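Local structure of bacteriorhodopsin (Nanosalina sp., 6EYU) at residues 12-17 / 202-206; 1-5 / 64-70; 17-21 / 59-63. The protein pumps protons inward across the membrane, as a light-driven, retinal-binding xenorhodopsin of the bacteriorhodopsin-like family. One frame throughout, in Å; residues are numbered along the deposited sequence.

How the contacts relate
From the N terminus, the short helix 2-7 is caught almost at once: contact 2 sets residues 1-5 against the loop 64-70 and closes a loop over the first two long helices. The chain then enters helix 14-38, whose beginning meets helix 198-230 in contact 1, closing the longest loop, about 185 residues, and joining the first and last long helices. Contacts 1 and 2 cross, their segments alternating. Contact 3, between 17-21 and 59-63, nests inside both. It shares Ile17 with contact 1, where the hydroxyl of Tyr59 also probably bonds to Leu205 O, and meets contact 2 through probable hydrogen bonds between Asn61 O and Ser69 OG and between Asn61 OD1 and Ser66 OG.

Contact 1. Residues 12-17 / 202-206; sequences GSQPFI and SIALV. With LFA (eicosane), chain E; LFA (eicosane), chain F.
Phe16 and Ile203 meet at the membrane-facing seam between the first and last long helices of the seven-helix rhodopsin bundle, where two eicosane chains lie along helix 14-38. The Phe16 ring is sandwiched. Over one face stands the CG2 methyl of Ile203, a CH-pi contact 3.9 Å from the ring centroid and only 7° off the normal; over the centre of the opposite face runs the first eicosane (chain E) at its C13. The ring reaches this slot because its CG stands anti to the carbonyl carbon (chi1 -66°), while Ser13 O lies in plane at its edge. At the root of the ring, Phe16 CB touches Val206 CG1 at 3.8 Å. The other Val206 methyl, CG2, meets Ile17 CG1 at 3.9 Å, the two side chains crossing at about a right angle. Pro15 CB touches both alkane chains, with C17 of the second (chain F) 3.8 Å away. On the inner side, Ser13 OG and Ser202 OG share a weak hydrogen bond of 3.2 Å, and both serines also touch Ile6 of helix 2-7. The chemistry is thus divided: the outer side is held by dispersion alone, the ring face included, and the eicosanes probably mark where lipid acyl chains run, whereas the weak serine pair is the one hydrogen bond between these two segments, joining the lead-in to helix 14-38 with helix 198-230.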
loop_
_atom_site.group_PDB
_atom_site.type_symbol
_atom_site.label_atom_id
_atom_site.label_comp_id
_atom_site.label_asym_id
_atom_site.label_seq_id
_atom_site.Cartn_x
_atom_site.Cartn_y
_atom_site.Cartn_z
ATOM N N GLY A 12 -18.542 14.868 23.420
ATOM C CA GLY A 12 -19.809 14.162 23.569
ATOM C C GLY A 12 -19.882 12.904 22.726
ATOM O O GLY A 12 -20.825 12.122 22.848
ATOM N N SER A 13 -18.909 12.726 21.838
ATOM C CA SER A 13 -18.928 11.604 20.906
ATOM C C SER A 13 -18.144 10.417 21.457
ATOM O O SER A 13 -18.189 9.321 20.898
ATOM C CB SER A 13 -18.354 12.025 19.551
ATOM O OG SER A 13 -17.070 12.606 19.699
ATOM N N GLN A 14 -17.480 10.621 22.591
ATOM C CA GLN A 14 -16.479 9.674 23.070
ATOM C C GLN A 14 -17.109 8.315 23.364
ATOM O O GLN A 14 -16.492 7.277 23.121
ATOM C CB GLN A 14 -15.791 10.211 24.327
ATOM C CG GLN A 14 -15.028 9.155 25.110
ATOM C CD GLN A 14 -14.102 9.754 26.152
ATOM O OE1 GLN A 14 -12.908 9.927 25.910
ATOM N NE2 GLN A 14 -14.631 9.983 27.349
ATOM N N PRO A 15 -18.334 8.319 23.909
ATOM C CA PRO A 15 -19.024 7.058 24.158
ATOM C C PRO A 15 -19.290 6.279 22.874
ATOM O O PRO A 15 -19.072 5.069 22.827
ATOM C CB PRO A 15 -20.350 7.490 24.805
ATOM C CG PRO A 15 -20.293 8.978 24.967
ATOM C CD PRO A 15 -18.880 9.412 24.726
ATOM N N PHE A 16 -19.761 6.975 21.844
ATOM C CA PHE A 16 -20.008 6.353 20.549
ATOM C C PHE A 16 -18.713 5.797 19.969
ATOM O O PHE A 16 -18.667 4.656 19.508
ATOM C CB PHE A 16 -20.615 7.369 19.579
ATOM C CG PHE A 16 -21.992 7.825 19.967
ATOM C CD1 PHE A 16 -22.163 8.899 20.824
ATOM C CD2 PHE A 16 -23.112 7.137 19.532
ATOM C CE1 PHE A 16 -23.429 9.322 21.185
ATOM C CE2 PHE A 16 -24.380 7.551 19.892
ATOM C CZ PHE A 16 -24.539 8.646 20.718
ATOM N N ILE A 17 -17.650 6.591 20.042
ATOM C CA ILE A 17 -16.341 6.162 19.567
ATOM C C ILE A 17 -15.858 4.938 20.339
ATOM O O ILE A 17 -15.344 3.987 19.750
ATOM C CB ILE A 17 -15.301 7.288 19.703
ATOM C CG1 ILE A 17 -15.523 8.343 18.617
ATOM C CG2 ILE A 17 -13.891 6.723 19.610
ATOM C CD1 ILE A 17 -14.978 9.710 18.971
ATOM N N SER A 202 -18.985 13.770 14.378
ATOM C CA SER A 202 -18.312 12.594 14.912
ATOM C C SER A 202 -19.301 11.452 15.121
ATOM O O SER A 202 -19.071 10.333 14.663
ATOM C CB SER A 202 -17.616 12.931 16.232
ATOM O OG SER A 202 -16.630 11.964 16.549
ATOM N N ILE A 203 -20.428 11.749 15.762
ATOM C CA ILE A 203 -21.472 10.750 15.956
ATOM C C ILE A 203 -21.852 10.118 14.621
ATOM O O ILE A 203 -21.835 8.896 14.475
ATOM C CB ILE A 203 -22.739 11.354 16.594
ATOM C CG1 ILE A 203 -22.373 12.255 17.775
ATOM C CG2 ILE A 203 -23.673 10.244 17.056
ATOM C CD1 ILE A 203 -21.400 11.627 18.747
ATOM N N ALA A 204 -22.143 10.961 13.635
ATOM C CA ALA A 204 -22.574 10.487 12.324
ATOM C C ALA A 204 -21.528 9.553 11.724
ATOM O O ALA A 204 -21.865 8.545 11.104
ATOM C CB ALA A 204 -22.825 11.665 11.395
ATOM N N LEU A 205 -20.261 9.914 11.887
ATOM C CA LEU A 205 -19.161 9.126 11.342
ATOM C C LEU A 205 -18.755 8.022 12.313
ATOM O O LEU A 205 -17.696 7.412 12.163
ATOM C CB LEU A 205 -17.958 10.027 11.055
ATOM C CG LEU A 205 -17.830 10.558 9.625
ATOM C CD1 LEU A 205 -19.180 10.570 8.923
ATOM C CD2 LEU A 205 -17.216 11.950 9.631
ATOM N N VAL A 206 -19.575 7.803 13.335
ATOM C CA VAL A 206 -19.534 6.556 14.091
ATOM C C VAL A 206 -20.683 5.642 13.681
ATOM O O VAL A 206 -20.481 4.456 13.423
ATOM C CB VAL A 206 -19.620 6.813 15.608
ATOM C CG1 VAL A 206 -19.988 5.533 16.342
ATOM C CG2 VAL A 206 -18.303 7.371 16.127
HETATM C C5 LFA E . -24.904 -2.322 18.638
HETATM C C6 LFA E . -24.721 -1.669 20.006
HETATM C C7 LFA E . -24.493 -0.168 19.833
HETATM C C8 LFA E . -24.391 0.485 21.210
HETATM C C9 LFA E . -24.125 1.984 21.071
HETATM C C10 LFA E . -24.315 2.648 22.435
HETATM C C11 LFA E . -23.663 4.031 22.459
HETATM C C12 LFA E . -24.625 5.029 23.104
HETATM C C13 LFA E . -23.855 6.081 23.902
HETATM C C14 LFA E . -24.605 7.413 23.834
HETATM C C15 LFA E . -24.192 8.320 24.993
HETATM C C16 LFA E . -24.236 9.778 24.534
HETATM C C17 LFA E . -24.118 10.716 25.736
HETATM C C18 LFA E . -23.536 12.053 25.280
HETATM C C19 LFA E . -24.004 13.174 26.207
HETATM C C20 LFA E . -23.499 12.918 27.626
HETATM C C7 LFA F . -22.123 -4.867 21.977
HETATM C C8 LFA F . -21.773 -4.475 23.411
HETATM C C9 LFA F . -20.776 -3.319 23.396
HETATM C C10 LFA F . -21.356 -2.129 24.159
HETATM C C11 LFA F . -20.221 -1.216 24.617
HETATM C C12 LFA F . -20.794 0.064 25.223
HETATM C C13 LFA F . -19.647 0.990 25.622
HETATM C C14 LFA F . -20.195 2.278 26.235
HETATM C C15 LFA F . -19.025 3.150 26.686
HETATM C C16 LFA F . -19.503 4.199 27.688
HETATM C C17 LFA F . -18.648 5.458 27.543
HETATM C C18 LFA F . -17.977 5.789 28.874
HETATM C C19 LFA F . -17.374 7.191 28.798
HETATM C C20 LFA F . -16.423 7.270 27.606
#

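Contact 2. Residues 1-5 / 64-70. With MUN ([(2~{S})-2,3-bis(oxidanyl)propyl] (~{E})-undec-2-enoate), chain K; MUN ([(2~{S})-2,3-bis(oxidanyl)propyl] (~{E})-undec-2-enoate), chain B; MUN ([(2~{S})-2,3-bis(oxidanyl)propyl] (~{E})-undec-2-enoate), chain U.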
loop_
_atom_site.group_PDB
_atom_site.type_symbol
_atom_site.label_atom_id
_atom_site.label_comp_id
_atom_site.label_asym_id
_atom_site.label_seq_id
_atom_site.Cartn_x
_atom_site.Cartn_y
_atom_site.Cartn_z
ATOM N N MET A 1 -7.192 20.835 12.859
ATOM C CA MET A 1 -7.730 21.069 14.229
ATOM C C MET A 1 -8.881 20.114 14.532
ATOM O O MET A 1 -9.636 20.322 15.482
ATOM C CB MET A 1 -8.208 22.516 14.371
ATOM C CG MET A 1 -8.982 23.036 13.169
ATOM S SD MET A 1 -10.677 22.424 13.110
ATOM C CE MET A 1 -11.411 23.320 14.477
ATOM N N VAL A 2 -8.973 19.037 13.759
ATOM C CA VAL A 2 -10.125 18.144 13.831
ATOM C C VAL A 2 -10.227 17.498 15.209
ATOM O O VAL A 2 -11.284 17.530 15.841
ATOM C CB VAL A 2 -10.047 17.035 12.765
ATOM C CG1 VAL A 2 -11.143 16.004 12.992
ATOM C CG2 VAL A 2 -10.150 17.630 11.369
ATOM N N TYR A 3 -9.127 16.915 15.673
ATOM C CA TYR A 3 -9.090 16.301 16.996
ATOM C C TYR A 3 -9.542 17.296 18.059
ATOM O O TYR A 3 -10.390 16.984 18.895
ATOM C CB TYR A 3 -7.680 15.802 17.318
ATOM C CG TYR A 3 -7.543 15.219 18.708
ATOM C CD1 TYR A 3 -7.264 16.034 19.798
ATOM C CD2 TYR A 3 -7.840 13.883 18.950
ATOM C CE1 TYR A 3 -7.230 15.524 21.082
ATOM C CE2 TYR A 3 -7.804 13.364 20.231
ATOM C CZ TYR A 3 -7.493 14.187 21.291
ATOM O OH TYR A 3 -7.439 13.671 22.566
ATOM N N GLU A 4 -8.976 18.498 18.016
ATOM C CA GLU A 4 -9.196 19.486 19.065
ATOM C C GLU A 4 -10.667 19.881 19.132
ATOM O O GLU A 4 -11.215 20.087 20.214
ATOM C CB GLU A 4 -8.336 20.727 18.813
ATOM C CG GLU A 4 -6.987 20.696 19.512
ATOM N N ALA A 5 -11.273 20.077 17.966
ATOM C CA ALA A 5 -12.674 20.475 17.887
ATOM C C ALA A 5 -13.571 19.373 18.439
ATOM O O ALA A 5 -14.540 19.644 19.148
ATOM C CB ALA A 5 -13.051 20.791 16.449
ATOM N N ASN A 64 -7.127 9.356 21.970
ATOM C CA ASN A 64 -5.784 9.745 22.384
ATOM C C ASN A 64 -5.099 10.526 21.272
ATOM O O ASN A 64 -4.746 9.964 20.234
ATOM C CB ASN A 64 -4.952 8.507 22.722
ATOM C CG ASN A 64 -5.398 7.836 24.004
ATOM O OD1 ASN A 64 -5.975 6.749 23.980
ATOM N ND2 ASN A 64 -5.047 8.433 25.137
ATOM N N GLN A 65 -4.912 11.824 21.488
ATOM C CA GLN A 65 -4.364 12.685 20.450
ATOM C C GLN A 65 -3.060 12.110 19.914
ATOM O O GLN A 65 -2.162 11.760 20.680
ATOM C CB GLN A 65 -4.124 14.096 20.983
ATOM C CG GLN A 65 -3.001 14.828 20.267
ATOM C CD GLN A 65 -3.365 16.258 19.919
ATOM O OE1 GLN A 65 -3.393 16.637 18.749
ATOM N NE2 GLN A 65 -3.680 17.052 20.935
ATOM N N SER A 66 -2.906 12.172 18.597
ATOM C CA SER A 66 -1.656 11.810 17.948
ATOM C C SER A 66 -1.508 12.631 16.673
ATOM O O SER A 66 -2.380 13.436 16.343
ATOM C CB SER A 66 -1.649 10.316 17.615
ATOM O OG SER A 66 -2.190 10.079 16.327
ATOM N N PHE A 67 -0.387 12.462 15.981
ATOM C CA PHE A 67 -0.152 13.188 14.741
ATOM C C PHE A 67 -1.111 12.709 13.654
ATOM O O PHE A 67 -1.508 13.486 12.783
ATOM C CB PHE A 67 1.298 13.015 14.285
ATOM C CG PHE A 67 1.588 11.674 13.673
ATOM C CD1 PHE A 67 2.039 10.628 14.461
ATOM C CD2 PHE A 67 1.610 11.523 12.297
ATOM C CE1 PHE A 67 2.394 9.418 13.894
ATOM C CE2 PHE A 67 1.963 10.318 11.722
ATOM C CZ PHE A 67 2.355 9.263 12.523
ATOM N N LEU A 68 -1.649 11.510 13.850
ATOM C CA LEU A 68 -2.580 10.918 12.893
ATOM C C LEU A 68 -4.008 11.412 13.119
ATOM O O LEU A 68 -4.889 11.178 12.291
ATOM C CB LEU A 68 -2.543 9.393 13.001
ATOM C CG LEU A 68 -1.965 8.660 11.791
ATOM C CD1 LEU A 68 -1.232 9.628 10.877
ATOM C CD2 LEU A 68 -1.043 7.539 12.246
ATOM N N SER A 69 -4.262 11.954 14.306
ATOM C CA SER A 69 -5.626 12.122 14.796
ATOM C C SER A 69 -6.460 12.956 13.827
ATOM O O SER A 69 -7.631 12.661 13.592
ATOM C CB SER A 69 -5.617 12.788 16.173
ATOM O OG SER A 69 -4.928 11.990 17.121
ATOM N N ASP A 70 -5.893 14.071 13.378
ATOM C CA ASP A 70 -6.630 15.028 12.561
ATOM C C ASP A 70 -7.097 14.379 11.262
ATOM O O ASP A 70 -8.002 14.882 10.598
ATOM C CB ASP A 70 -5.755 16.245 12.250
ATOM C CG ASP A 70 -5.794 17.287 13.350
ATOM O OD1 ASP A 70 -6.733 17.251 14.172
ATOM O OD2 ASP A 70 -4.895 18.154 13.382
HETATM C CAR MUN K . -0.283 7.342 1.523
HETATM C CAQ MUN K . -0.684 8.338 0.433
HETATM C CAP MUN K . -0.808 9.735 1.042
HETATM C CAO MUN K . -1.433 9.625 2.434
HETATM C CAN MUN K . -0.591 10.415 3.436
HETATM C CAM MUN K . -0.716 9.774 4.819
HETATM C CAK MUN K . -0.313 10.790 5.891
HETATM C CAH MUN K . -1.425 10.891 6.937
HETATM C CAF MUN K . -0.903 11.630 8.173
HETATM C CAC MUN K . -0.370 13.042 7.916
HETATM C CAA MUN K . 0.182 13.770 9.146
HETATM O OAD MUN K . 0.533 13.146 10.146
HETATM O OAB MUN K . 0.281 15.121 9.020
HETATM C CAE MUN K . -0.773 15.745 9.758
HETATM C CAG MUN K . -0.176 16.677 10.814
HETATM O OAJ MUN K . 1.016 16.094 11.347
HETATM C CAI MUN K . 0.157 18.026 10.174
HETATM O OAL MUN K . -0.818 18.994 10.567
HETATM C CAR MUN B . -1.660 4.617 9.428
HETATM C CAQ MUN B . -0.328 5.033 8.803
HETATM C CAP MUN B . -0.163 4.344 7.448
HETATM C CAO MUN B . 1.125 4.835 6.783
HETATM C CAN MUN B . 1.392 6.282 7.200
HETATM C CAM MUN B . 2.799 6.393 7.791
HETATM C CAK MUN B . 2.954 7.744 8.495
HETATM C CAH MUN B . 4.285 8.385 8.092
HETATM C CAF MUN B . 5.348 8.077 9.150
HETATM C CAC MUN B . 5.502 9.118 10.263
HETATM C CAA MUN B . 5.244 10.572 9.855
HETATM O OAD MUN B . 4.509 10.841 8.906
HETATM O OAB MUN B . 5.771 11.504 10.695
HETATM C CAE MUN B . 4.891 12.628 10.799
HETATM C CAG MUN B . 5.210 13.410 12.076
HETATM O OAJ MUN B . 5.095 12.544 13.208
HETATM C CAI MUN B . 6.637 13.960 11.998
HETATM O OAL MUN B . 7.038 14.431 13.287
HETATM C CAN MUN U . -11.706 -4.308 23.100
HETATM C CAM MUN U . -10.731 -3.174 22.774
HETATM C CAK MUN U . -10.716 -2.168 23.927
HETATM C CAH MUN U . -11.799 -1.112 23.696
HETATM C CAF MUN U . -11.148 0.258 23.484
HETATM C CAC MUN U . -10.387 0.823 24.702
HETATM C CAA MUN U . -9.794 2.240 24.528
HETATM O OAD MUN U . -9.465 2.634 23.411
HETATM O OAB MUN U . -9.341 2.807 25.679
HETATM C CAE MUN U . -8.081 3.433 25.419
HETATM C CAG MUN U . -8.130 4.898 25.858
HETATM O OAJ MUN U . -9.393 5.171 26.470
HETATM C CAI MUN U . -7.006 5.166 26.860
HETATM O OAL MUN U . -7.237 6.418 27.513
#
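Asp70 receives the start of the polypeptide in a mixed contact, polar at its carboxylate and apolar round the Tyr3 ring, between the short N-terminal helix 2-7 and the loop that joins helices 42-63 and 72-93. The carboxylate reaches the first turn of the short helix: OD1 accepts the backbone N-H of Tyr3 at 2.8 Å in a nearly straight bond (167°), met almost along the C-O axis, and Val2 N lies 2.9 Å from the same oxygen. The other oxygen, OD2, makes a long salt bridge of 3.6 Å to Met1 N, the chain's own amino terminus. A carboxylate so placed would probably be favoured in its charged form by the helix start and the terminal amine.

Tyr3 supplies the apolar half. With CG anti to the backbone N (chi1 177°), its ring swings over the loop, where Gln65 CB sits above one face, 3.6 Å from the centroid and 22° off the normal, in a CH-pi contact. Ser69 CB approaches Tyr3 CD2 obliquely at 3.7 Å.

The Ser66 hydroxyl holds the loop in shape, its OG taking the N-H of Leu68 at 2.9 Å. On the side away from residues 1-5, Phe67 offers one ring face to a monoacylglycerol hydroxyl, OAJ of MUN chain B, and meets Tyr71 of the second subunit. The loop thereby combines two recognised motifs, a type I beta turn from Ser66 to Ser69 and an ST turn headed by Ser66, in the connection between the second and third long helices of a rhodopsin bundle.

Contact 3. Residues 17-21 / 59-63. With MUN ([(2~{S})-2,3-bis(oxidanyl)propyl] (~{E})-undec-2-enoate), chain U.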
loop_
_atom_site.group_PDB
_atom_site.type_symbol
_atom_site.label_atom_id
_atom_site.label_comp_id
_atom_site.label_asym_id
_atom_site.label_seq_id
_atom_site.Cartn_x
_atom_site.Cartn_y
_atom_site.Cartn_z
ATOM N N ILE A 17 -17.650 6.591 20.042
ATOM C CA ILE A 17 -16.341 6.162 19.567
ATOM C C ILE A 17 -15.858 4.938 20.339
ATOM O O ILE A 17 -15.344 3.987 19.750
ATOM C CB ILE A 17 -15.301 7.288 19.703
ATOM C CG1 ILE A 17 -15.523 8.343 18.617
ATOM C CG2 ILE A 17 -13.891 6.723 19.610
ATOM C CD1 ILE A 17 -14.978 9.710 18.971
ATOM N N LEU A 18 -16.145 4.909 21.638
ATOM C CA LEU A 18 -15.851 3.737 22.454
ATOM C C LEU A 18 -16.716 2.554 22.033
ATOM O O LEU A 18 -16.205 1.465 21.770
ATOM C CB LEU A 18 -16.077 4.044 23.936
ATOM C CG LEU A 18 -15.020 3.459 24.875
ATOM C CD1 LEU A 18 -13.776 4.335 24.884
ATOM C CD2 LEU A 18 -15.574 3.293 26.281
ATOM N N ALA A 19 -18.029 2.753 22.047
ATOM C CA ALA A 19 -18.965 1.692 21.699
ATOM C C ALA A 19 -18.649 1.133 20.317
ATOM O O ALA A 19 -18.851 -0.053 20.056
ATOM C CB ALA A 19 -20.394 2.214 21.743
ATOM N N TYR A 20 -18.141 1.992 19.437
ATOM C CA TYR A 20 -17.796 1.581 18.082
ATOM C C TYR A 20 -16.577 0.664 18.091
ATOM O O TYR A 20 -16.573 -0.381 17.439
ATOM C CB TYR A 20 -17.522 2.803 17.204
ATOM C CG TYR A 20 -17.159 2.460 15.776
ATOM C CD1 TYR A 20 -18.143 2.162 14.841
ATOM C CD2 TYR A 20 -15.838 2.483 15.349
ATOM C CE1 TYR A 20 -17.819 1.880 13.528
ATOM C CE2 TYR A 20 -15.506 2.223 14.033
ATOM C CZ TYR A 20 -16.500 1.916 13.129
ATOM O OH TYR A 20 -16.172 1.640 11.821
ATOM N N ILE A 21 -15.543 1.060 18.826
ATOM C CA ILE A 21 -14.295 0.305 18.848
ATOM C C ILE A 21 -14.505 -1.067 19.483
ATOM O O ILE A 21 -13.975 -2.069 19.001
ATOM C CB ILE A 21 -13.193 1.049 19.625
ATOM C CG1 ILE A 21 -12.771 2.311 18.872
ATOM C CG2 ILE A 21 -11.991 0.139 19.833
ATOM C CD1 ILE A 21 -11.811 3.190 19.644
ATOM N N TYR A 59 -9.578 4.591 15.058
ATOM C CA TYR A 59 -10.481 5.454 15.813
ATOM C C TYR A 59 -9.970 5.691 17.232
ATOM O O TYR A 59 -10.443 6.591 17.925
ATOM C CB TYR A 59 -11.886 4.850 15.862
ATOM C CG TYR A 59 -12.820 5.387 14.799
ATOM C CD1 TYR A 59 -12.537 5.215 13.451
ATOM C CD2 TYR A 59 -13.999 6.035 15.144
ATOM C CE1 TYR A 59 -13.416 5.649 12.476
ATOM C CE2 TYR A 59 -14.886 6.467 14.177
ATOM C CZ TYR A 59 -14.592 6.268 12.844
ATOM O OH TYR A 59 -15.455 6.728 11.877
ATOM N N THR A 60 -8.987 4.900 17.650
ATOM C CA THR A 60 -8.326 5.125 18.932
ATOM C C THR A 60 -7.577 6.453 18.924
ATOM O O THR A 60 -7.122 6.926 19.965
ATOM C CB THR A 60 -7.332 3.997 19.264
ATOM O OG1 THR A 60 -6.365 3.879 18.213
ATOM C CG2 THR A 60 -8.059 2.672 19.436
ATOM N N ASN A 61 -7.483 7.070 17.749
ATOM C CA ASN A 61 -6.779 8.339 17.611
ATOM C C ASN A 61 -7.690 9.515 17.948
ATOM O O ASN A 61 -7.232 10.653 18.050
ATOM C CB ASN A 61 -6.236 8.496 16.189
ATOM C CG ASN A 61 -5.008 7.642 15.936
ATOM O OD1 ASN A 61 -3.953 7.861 16.530
ATOM N ND2 ASN A 61 -5.129 6.691 15.016
ATOM N N PHE A 62 -8.962 9.225 18.204
ATOM C CA PHE A 62 -9.866 10.219 18.773
ATOM C C PHE A 62 -9.891 10.131 20.297
ATOM O O PHE A 62 -10.192 11.113 20.975
ATOM C CB PHE A 62 -11.282 10.038 18.218
ATOM C CG PHE A 62 -11.371 10.191 16.725
ATOM C CD1 PHE A 62 -10.962 11.362 16.110
ATOM C CD2 PHE A 62 -11.901 9.178 15.945
ATOM C CE1 PHE A 62 -11.039 11.503 14.736
ATOM C CE2 PHE A 62 -11.979 9.311 14.571
ATOM C CZ PHE A 62 -11.547 10.476 13.966
ATOM N N LEU A 63 -9.515 8.973 20.830
ATOM C CA LEU A 63 -9.459 8.780 22.276
ATOM C C LEU A 63 -8.129 9.267 22.838
ATOM O O LEU A 63 -7.979 9.426 24.051
ATOM C CB LEU A 63 -9.656 7.304 22.625
ATOM C CG LEU A 63 -10.966 6.674 22.151
ATOM C CD1 LEU A 63 -11.159 5.307 22.788
ATOM C CD2 LEU A 63 -12.144 7.586 22.462
HETATM C CAN MUN U . -11.706 -4.308 23.100
HETATM C CAM MUN U . -10.731 -3.174 22.774
HETATM C CAK MUN U . -10.716 -2.168 23.927
HETATM C CAH MUN U . -11.799 -1.112 23.696
HETATM C CAF MUN U . -11.148 0.258 23.484
HETATM C CAC MUN U . -10.387 0.823 24.702
HETATM C CAA MUN U . -9.794 2.240 24.528
HETATM O OAD MUN U . -9.465 2.634 23.411
HETATM O OAB MUN U . -9.341 2.807 25.679
HETATM C CAE MUN U . -8.081 3.433 25.419
HETATM C CAG MUN U . -8.130 4.898 25.858
HETATM O OAJ MUN U . -9.393 5.171 26.470
HETATM C CAI MUN U . -7.006 5.166 26.860
HETATM O OAL MUN U . -7.237 6.418 27.513
#
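Tyr20 and Tyr59 bring their rings together inside the antiparallel pair formed by the first two long helices of the seven-helix rhodopsin fold. The Tyr59 ring is covered on both sides: Tyr20 CE2 lies over the centre of one face and Phe62 CE2 over the centre of the other, while Ile17 CG1 comes up at its edge. Tyr59 CD2 lies in plane at the edge of the Phe62 ring. The tyrosine rings are oblique, centroids 4.8 Å apart and planes at 35°. Each hydroxyl is held elsewhere: that of Tyr59 probably by Leu205 O, linking it to helix 198-230, and that of Tyr20 by Ser55 OG of helix 42-63. The Tyr20 side chain lies about 5 Å from the retinal at its nearest atom, so the pair borders the chromophore region.

The local axes approach to 9.9 Å at an angle of 145°, a spacing filled by isoleucine and leucine side chains together with the tyrosine rings. Ile17 sends CD1 to Phe62 CB at 3.8 Å and CG2 to Leu63 CD2 at 3.5 Å. Ile21 CG1, anti to the carbonyl carbon (chi1 -68°), touches Tyr59 CB and carries CD1 across to Thr60 CG2 at 3.8 Å and tip to tip with Leu63 CD1, whereas CG2 rests 3.7 Å from CAF of a monoacylglycerol tail (MUN chain U). With an alanine here both branches are gone, which is likely to leave a gap between Thr60, Leu63, Tyr59 CB and the lipid tail.

Residues 59-63 form an irregular last turn, where Thr60 OG1 bonds both to Leu57 O and to Gln124 of the second subunit. On the outer side, where eicosane also touches Leu18, this leucine crosses Leu63 at about a right angle, CD1 to CD1 at 3.5 Å.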